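Local coordinates for CLIP-associating protein 2 (Mus musculus, PDB 3WOZ) that probably binds tubulin through TOG domains, of which this HEAT-repeat domain is one, and contributes to the control of microtubule dynamics, at residues W19-Q30 with P58-T69. Numbering follows the deposited sequence.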
ATOM      1  N   TRP A  19      22.938 -13.533   3.419  1.00 55.27           N
ATOM      2  CA  TRP A  19      22.596 -12.134   3.720  1.00 55.19           C
ATOM      3  C   TRP A  19      23.655 -11.124   3.267  1.00 55.09           C
ATOM      4  O   TRP A  19      23.322 -10.038   2.785  1.00 55.06           O
ATOM      5  CB  TRP A  19      22.259 -11.944   5.209  1.00 55.01           C
ATOM      6  CG  TRP A  19      23.452 -11.841   6.127  1.00 55.01           C
ATOM      7  CD1 TRP A  19      24.009 -12.850   6.862  1.00 54.89           C
ATOM      8  CD2 TRP A  19      24.224 -10.664   6.410  1.00 54.76           C
ATOM      9  NE1 TRP A  19      25.084 -12.376   7.580  1.00 54.88           N
ATOM     10  CE2 TRP A  19      25.237 -11.038   7.322  1.00 55.06           C
ATOM     11  CE3 TRP A  19      24.163  -9.332   5.978  1.00 54.97           C
ATOM     12  CZ2 TRP A  19      26.182 -10.127   7.811  1.00 55.13           C
ATOM     13  CZ3 TRP A  19      25.104  -8.425   6.464  1.00 55.28           C
ATOM     14  CH2 TRP A  19      26.098  -8.829   7.373  1.00 55.08           C
ATOM     15  N   SER A  20      24.924 -11.487   3.438  1.00 55.04           N
ATOM     16  CA  SER A  20      26.049 -10.624   3.076  1.00 55.02           C
ATOM     17  C   SER A  20      26.046 -10.338   1.574  1.00 54.86           C
ATOM     18  O   SER A  20      26.360  -9.229   1.137  1.00 54.80           O
ATOM     19  CB  SER A  20      27.364 -11.289   3.489  1.00 55.07           C
ATOM     20  OG  SER A  20      28.428 -10.356   3.501  1.00 55.72           O
ATOM     21  N   GLU A  21      25.670 -11.354   0.803  1.00 54.71           N
ATOM     22  CA  GLU A  21      25.579 -11.262  -0.646  1.00 54.86           C
ATOM     23  C   GLU A  21      24.368 -10.438  -1.079  1.00 54.43           C
ATOM     24  O   GLU A  21      24.451  -9.680  -2.043  1.00 54.50           O
ATOM     25  CB  GLU A  21      25.529 -12.661  -1.250  1.00 55.04           C
ATOM     26  CG  GLU A  21      26.855 -13.406  -1.179  1.00 56.74           C
ATOM     27  CD  GLU A  21      27.542 -13.491  -2.523  1.00 59.01           C
ATOM     28  OE1 GLU A  21      27.147 -14.368  -3.325  1.00 60.06           O
ATOM     29  OE2 GLU A  21      28.472 -12.690  -2.776  1.00 60.13           O
ATOM     30  N   ARG A  22      23.255 -10.583  -0.361  1.00 53.96           N
ATOM     31  CA  ARG A  22      22.064  -9.764  -0.609  1.00 53.42           C
ATOM     32  C   ARG A  22      22.348  -8.286  -0.355  1.00 53.32           C
ATOM     33  O   ARG A  22      21.906  -7.425  -1.114  1.00 53.05           O
ATOM     34  CB  ARG A  22      20.879 -10.239   0.233  1.00 53.19           C
ATOM     35  CG  ARG A  22      20.327 -11.591  -0.190  1.00 52.43           C
ATOM     36  CD  ARG A  22      18.930 -11.859   0.366  1.00 51.21           C
ATOM     37  NE  ARG A  22      18.857 -11.753   1.823  1.00 51.14           N
ATOM     38  CZ  ARG A  22      19.143 -12.733   2.681  1.00 51.22           C
ATOM     39  NH1 ARG A  22      19.539 -13.926   2.249  1.00 50.92           N
ATOM     40  NH2 ARG A  22      19.033 -12.515   3.983  1.00 50.63           N
ATOM     41  N   LYS A  23      23.096  -8.009   0.712  1.00 53.41           N
ATOM     42  CA  LYS A  23      23.530  -6.656   1.046  1.00 53.51           C
ATOM     43  C   LYS A  23      24.372  -6.057  -0.084  1.00 53.48           C
ATOM     44  O   LYS A  23      24.128  -4.927  -0.521  1.00 53.44           O
ATOM     45  CB  LYS A  23      24.323  -6.675   2.359  1.00 53.69           C
ATOM     46  CG  LYS A  23      25.053  -5.383   2.694  1.00 54.61           C
ATOM     47  CD  LYS A  23      25.938  -5.551   3.925  1.00 56.49           C
ATOM     48  CE  LYS A  23      26.823  -4.327   4.142  1.00 57.83           C
ATOM     49  NZ  LYS A  23      27.608  -4.424   5.409  1.00 58.80           N
ATOM     50  N   GLU A  24      25.349  -6.828  -0.557  1.00 53.32           N
ATOM     51  CA  GLU A  24      26.233  -6.386  -1.634  1.00 53.34           C
ATOM     52  C   GLU A  24      25.462  -6.174  -2.937  1.00 52.57           C
ATOM     53  O   GLU A  24      25.735  -5.228  -3.670  1.00 52.52           O
ATOM     54  CB  GLU A  24      27.383  -7.379  -1.836  1.00 53.64           C
ATOM     55  CG  GLU A  24      28.724  -6.720  -2.173  1.00 55.41           C
ATOM     56  CD  GLU A  24      29.230  -5.777  -1.079  1.00 57.59           C
ATOM     57  OE1 GLU A  24      29.049  -6.074   0.126  1.00 58.26           O
ATOM     58  OE2 GLU A  24      29.823  -4.732  -1.432  1.00 59.33           O
ATOM     59  N   GLY A  25      24.492  -7.050  -3.202  1.00 51.79           N
ATOM     60  CA  GLY A  25      23.596  -6.905  -4.350  1.00 50.96           C
ATOM     61  C   GLY A  25      22.775  -5.624  -4.324  1.00 50.51           C
ATOM     62  O   GLY A  25      22.661  -4.932  -5.342  1.00 50.45           O
ATOM     63  N   LEU A  26      22.205  -5.309  -3.159  1.00 49.56           N
ATOM     64  CA  LEU A  26      21.420  -4.085  -2.976  1.00 48.98           C
ATOM     65  C   LEU A  26      22.256  -2.816  -3.149  1.00 48.63           C
ATOM     66  O   LEU A  26      21.770  -1.821  -3.682  1.00 48.47           O
ATOM     67  CB  LEU A  26      20.702  -4.082  -1.619  1.00 48.57           C
ATOM     68  CG  LEU A  26      19.504  -5.027  -1.478  1.00 48.42           C
ATOM     69  CD1 LEU A  26      19.062  -5.121  -0.028  1.00 47.40           C
ATOM     70  CD2 LEU A  26      18.337  -4.594  -2.367  1.00 48.12           C
ATOM     71  N   LEU A  27      23.506  -2.860  -2.692  1.00 48.44           N
ATOM     72  CA  LEU A  27      24.458  -1.774  -2.934  1.00 48.28           C
ATOM     73  C   LEU A  27      24.709  -1.598  -4.434  1.00 47.99           C
ATOM     74  O   LEU A  27      24.716  -0.475  -4.936  1.00 47.81           O
ATOM     75  CB  LEU A  27      25.778  -2.024  -2.199  1.00 48.31           C
ATOM     76  CG  LEU A  27      25.775  -1.934  -0.667  1.00 48.67           C
ATOM     77  CD1 LEU A  27      27.076  -2.472  -0.089  1.00 48.59           C
ATOM     78  CD2 LEU A  27      25.524  -0.508  -0.191  1.00 48.85           C
ATOM     79  N   GLY A  28      24.902  -2.718  -5.134  1.00 47.64           N
ATOM     80  CA  GLY A  28      25.064  -2.724  -6.592  1.00 47.24           C
ATOM     81  C   GLY A  28      23.830  -2.221  -7.319  1.00 46.89           C
ATOM     82  O   GLY A  28      23.936  -1.442  -8.262  1.00 46.74           O
ATOM     83  N   LEU A  29      22.656  -2.654  -6.858  1.00 46.64           N
ATOM     84  CA  LEU A  29      21.382  -2.228  -7.439  1.00 46.17           C
ATOM     85  C   LEU A  29      21.141  -0.739  -7.236  1.00 46.10           C
ATOM     86  O   LEU A  29      20.729  -0.044  -8.165  1.00 45.80           O
ATOM     87  CB  LEU A  29      20.223  -3.055  -6.873  1.00 45.96           C
ATOM     88  CG  LEU A  29      18.785  -2.687  -7.254  1.00 45.80           C
ATOM     89  CD1 LEU A  29      18.579  -2.621  -8.767  1.00 44.79           C
ATOM     90  CD2 LEU A  29      17.815  -3.678  -6.617  1.00 44.65           C
ATOM     91  N   GLN A  30      21.408  -0.257  -6.022  1.00 46.26           N
ATOM     92  CA  GLN A  30      21.294   1.164  -5.705  1.00 46.51           C
ATOM     93  C   GLN A  30      22.160   1.985  -6.658  1.00 46.60           C
ATOM     94  O   GLN A  30      21.714   2.997  -7.202  1.00 46.33           O
ATOM     95  CB  GLN A  30      21.698   1.432  -4.249  1.00 46.53           C
ATOM     96  CG  GLN A  30      20.602   1.129  -3.226  1.00 47.44           C
ATOM     97  CD  GLN A  30      21.104   1.076  -1.778  1.00 48.96           C
ATOM     98  OE1 GLN A  30      20.410   0.570  -0.888  1.00 49.00           O
ATOM     99  NE2 GLN A  30      22.307   1.591  -1.541  1.00 48.31           N
ATOM    100  N   PRO A  58      14.562 -12.204   6.336  1.00 42.30           N
ATOM    101  CA  PRO A  58      14.700 -12.381   7.781  1.00 42.22           C
ATOM    102  C   PRO A  58      15.834 -11.563   8.403  1.00 42.01           C
ATOM    103  O   PRO A  58      15.888 -11.424   9.625  1.00 42.19           O
ATOM    104  CB  PRO A  58      14.984 -13.879   7.919  1.00 42.17           C
ATOM    105  CG  PRO A  58      15.715 -14.224   6.677  1.00 42.29           C
ATOM    106  CD  PRO A  58      15.124 -13.347   5.590  1.00 42.48           C
ATOM    107  N   HIS A  59      16.724 -11.030   7.575  1.00 41.76           N
ATOM    108  CA  HIS A  59      17.838 -10.237   8.070  1.00 41.58           C
ATOM    109  C   HIS A  59      17.480  -8.756   8.126  1.00 41.52           C
ATOM    110  O   HIS A  59      17.127  -8.155   7.107  1.00 41.17           O
ATOM    111  CB  HIS A  59      19.081 -10.459   7.210  1.00 41.63           C
ATOM    112  CG  HIS A  59      20.348 -10.018   7.870  1.00 41.45           C
ATOM    113  ND1 HIS A  59      20.781  -8.710   7.848  1.00 41.11           N
ATOM    114  CD2 HIS A  59      21.271 -10.710   8.579  1.00 40.86           C
ATOM    115  CE1 HIS A  59      21.919  -8.614   8.511  1.00 40.91           C
ATOM    116  NE2 HIS A  59      22.237  -9.814   8.967  1.00 41.96           N
ATOM    117  N   GLY A  60      17.586  -8.183   9.325  1.00 41.44           N
ATOM    118  CA  GLY A  60      17.208  -6.790   9.585  1.00 41.40           C
ATOM    119  C   GLY A  60      17.915  -5.729   8.759  1.00 41.50           C
ATOM    120  O   GLY A  60      17.288  -4.764   8.323  1.00 41.45           O
ATOM    121  N   LYS A  61      19.219  -5.900   8.545  1.00 41.38           N
ATOM    122  CA  LYS A  61      20.007  -4.925   7.786  1.00 41.27           C
ATOM    123  C   LYS A  61      19.643  -4.984   6.307  1.00 40.69           C
ATOM    124  O   LYS A  61      19.445  -3.953   5.672  1.00 40.52           O
ATOM    125  CB  LYS A  61      21.512  -5.150   8.001  1.00 41.63           C
ATOM    126  CG  LYS A  61      22.449  -4.290   7.146  1.00 43.18           C
ATOM    127  CD  LYS A  61      22.333  -2.800   7.479  1.00 46.24           C
ATOM    128  CE  LYS A  61      23.406  -1.990   6.764  1.00 47.19           C
ATOM    129  NZ  LYS A  61      23.105  -0.533   6.792  1.00 48.14           N
ATOM    130  N   VAL A  62      19.538  -6.200   5.777  1.00 40.17           N
ATOM    131  CA  VAL A  62      19.149  -6.411   4.386  1.00 39.87           C
ATOM    132  C   VAL A  62      17.772  -5.797   4.120  1.00 39.51           C
ATOM    133  O   VAL A  62      17.587  -5.090   3.125  1.00 39.16           O
ATOM    134  CB  VAL A  62      19.158  -7.912   4.005  1.00 39.68           C
ATOM    135  CG1 VAL A  62      18.717  -8.108   2.561  1.00 40.38           C
ATOM    136  CG2 VAL A  62      20.552  -8.514   4.213  1.00 39.83           C
ATOM    137  N   PHE A  63      16.828  -6.049   5.030  1.00 39.27           N
ATOM    138  CA  PHE A  63      15.447  -5.587   4.879  1.00 39.37           C
ATOM    139  C   PHE A  63      15.338  -4.060   4.889  1.00 39.48           C
ATOM    140  O   PHE A  63      14.637  -3.487   4.063  1.00 39.60           O
ATOM    141  CB  PHE A  63      14.533  -6.220   5.942  1.00 39.09           C
ATOM    142  CG  PHE A  63      13.090  -5.792   5.847  1.00 38.49           C
ATOM    143  CD1 PHE A  63      12.548  -4.921   6.788  1.00 38.34           C
ATOM    144  CD2 PHE A  63      12.275  -6.250   4.812  1.00 38.15           C
ATOM    145  CE1 PHE A  63      11.215  -4.519   6.712  1.00 38.41           C
ATOM    146  CE2 PHE A  63      10.943  -5.852   4.722  1.00 37.98           C
ATOM    147  CZ  PHE A  63      10.409  -4.985   5.678  1.00 38.40           C
ATOM    148  N   SER A  64      16.035  -3.415   5.820  1.00 39.83           N
ATOM    149  CA  SER A  64      16.084  -1.954   5.881  1.00 40.37           C
ATOM    150  C   SER A  64      16.733  -1.330   4.649  1.00 40.50           C
ATOM    151  O   SER A  64      16.271  -0.297   4.164  1.00 40.51           O
ATOM    152  CB  SER A  64      16.783  -1.482   7.151  1.00 40.25           C
ATOM    153  OG  SER A  64      15.851  -1.412   8.211  1.00 41.52           O
HETATM  154  N   MSE A  65      17.797  -1.959   4.152  1.00 40.70           N
HETATM  155  CA  MSE A  65      18.433  -1.543   2.899  1.00 41.30           C
HETATM  156  C   MSE A  65      17.507  -1.723   1.691  1.00 40.15           C
HETATM  157  O   MSE A  65      17.536  -0.921   0.753  1.00 39.68           O
HETATM  158  CB  MSE A  65      19.709  -2.340   2.657  1.00 42.14           C
HETATM  159  CG  MSE A  65      20.875  -1.981   3.555  1.00 46.69           C
HETATM  160 SE   MSE A  65      22.375  -3.134   3.085  1.00 61.49          SE
HETATM  161  CE  MSE A  65      22.637  -2.508   1.252  1.00 53.77           C
ATOM    162  N   PHE A  66      16.712  -2.793   1.718  1.00 39.08           N
ATOM    163  CA  PHE A  66      15.717  -3.075   0.683  1.00 38.24           C
ATOM    164  C   PHE A  66      14.659  -1.973   0.636  1.00 37.88           C
ATOM    165  O   PHE A  66      14.365  -1.440  -0.433  1.00 37.20           O
ATOM    166  CB  PHE A  66      15.091  -4.463   0.908  1.00 38.06           C
ATOM    167  CG  PHE A  66      13.687  -4.613   0.374  1.00 37.88           C
ATOM    168  CD1 PHE A  66      13.431  -4.610  -0.998  1.00 37.99           C
ATOM    169  CD2 PHE A  66      12.618  -4.791   1.252  1.00 38.15           C
ATOM    170  CE1 PHE A  66      12.129  -4.764  -1.484  1.00 38.10           C
ATOM    171  CE2 PHE A  66      11.311  -4.952   0.778  1.00 38.04           C
ATOM    172  CZ  PHE A  66      11.063  -4.933  -0.593  1.00 38.11           C
ATOM    173  N   LEU A  67      14.108  -1.628   1.798  1.00 37.80           N
ATOM    174  CA  LEU A  67      13.150  -0.524   1.913  1.00 37.88           C
ATOM    175  C   LEU A  67      13.679   0.801   1.360  1.00 38.34           C
ATOM    176  O   LEU A  67      12.929   1.556   0.743  1.00 38.09           O
ATOM    177  CB  LEU A  67      12.710  -0.330   3.364  1.00 37.63           C
ATOM    178  CG  LEU A  67      11.814  -1.412   3.969  1.00 37.53           C
ATOM    179  CD1 LEU A  67      11.574  -1.093   5.433  1.00 35.78           C
ATOM    180  CD2 LEU A  67      10.480  -1.560   3.197  1.00 36.39           C
ATOM    181  N   GLU A  68      14.964   1.072   1.586  1.00 38.85           N
ATOM    182  CA  GLU A  68      15.601   2.290   1.076  1.00 40.03           C
ATOM    183  C   GLU A  68      15.783   2.257  -0.434  1.00 39.70           C
ATOM    184  O   GLU A  68      15.657   3.278  -1.097  1.00 40.20           O
ATOM    185  CB  GLU A  68      16.956   2.525   1.747  1.00 39.97           C
ATOM    186  CG  GLU A  68      16.847   2.980   3.183  1.00 42.86           C
ATOM    187  CD  GLU A  68      18.175   2.962   3.919  1.00 46.26           C
ATOM    188  OE1 GLU A  68      18.932   1.975   3.781  1.00 47.85           O
ATOM    189  OE2 GLU A  68      18.453   3.936   4.650  1.00 48.62           O
ATOM    190  N   THR A  69      16.099   1.082  -0.964  1.00 39.74           N
ATOM    191  CA  THR A  69      16.286   0.892  -2.399  1.00 39.85           C
ATOM    192  C   THR A  69      14.962   1.046  -3.159  1.00 39.86           C
ATOM    193  O   THR A  69      14.951   1.504  -4.302  1.00 39.70           O
ATOM    194  CB  THR A  69      16.907  -0.492  -2.693  1.00 39.87           C
ATOM    195  OG1 THR A  69      17.995  -0.722  -1.794  1.00 39.30           O
ATOM    196  CG2 THR A  69      17.428  -0.576  -4.131  1.00 39.90           C
TER
HETATM  197  O   HOH W   1      20.933   1.525   1.936  1.00 59.40           O
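Met65, a selenomethionine, packs against helix 19-34 as a knob among Lys23, Leu26, Leu27 and Gln30. The bend at its chi3 (64°) carries CE to 3.3 Å from Lys23 O and 3.7 Å from Leu27 CG, with SE 3.5 Å from Lys23 CG. Leu26 in turn fills the hole formed by Val62, Met65, Phe66 and Thr69, its CD1 3.5 Å from Val62 O. These interlocked knobs join two nearly parallel segments, their axes 9.4 Å apart at closest approach and inclined at 18°. Thr69 OG1 stands 2.9 Å from Gln30 OE1 and 2.6 Å from Met65 O, but its one proton cannot serve both; a water donates to Gln30 OE1 and Glu68 OE1. At the N-terminal end, His59 and Trp19 form an offset stack, imidazole against five-membered ring, centroids 4.1 Å apart and planes at 8°. His59 ND1 also caps its own helix weakly, accepting from Lys61 N and Val62 N. Replacing His59 by an alanine would probably leave that indole face unstacked and both amides uncapped. In this HEAT-repeat fold, helix 41-54 packs against both through Met54, touching Leu26 and Phe66, while helices 85-96 and 102-118 flank helix 60-77.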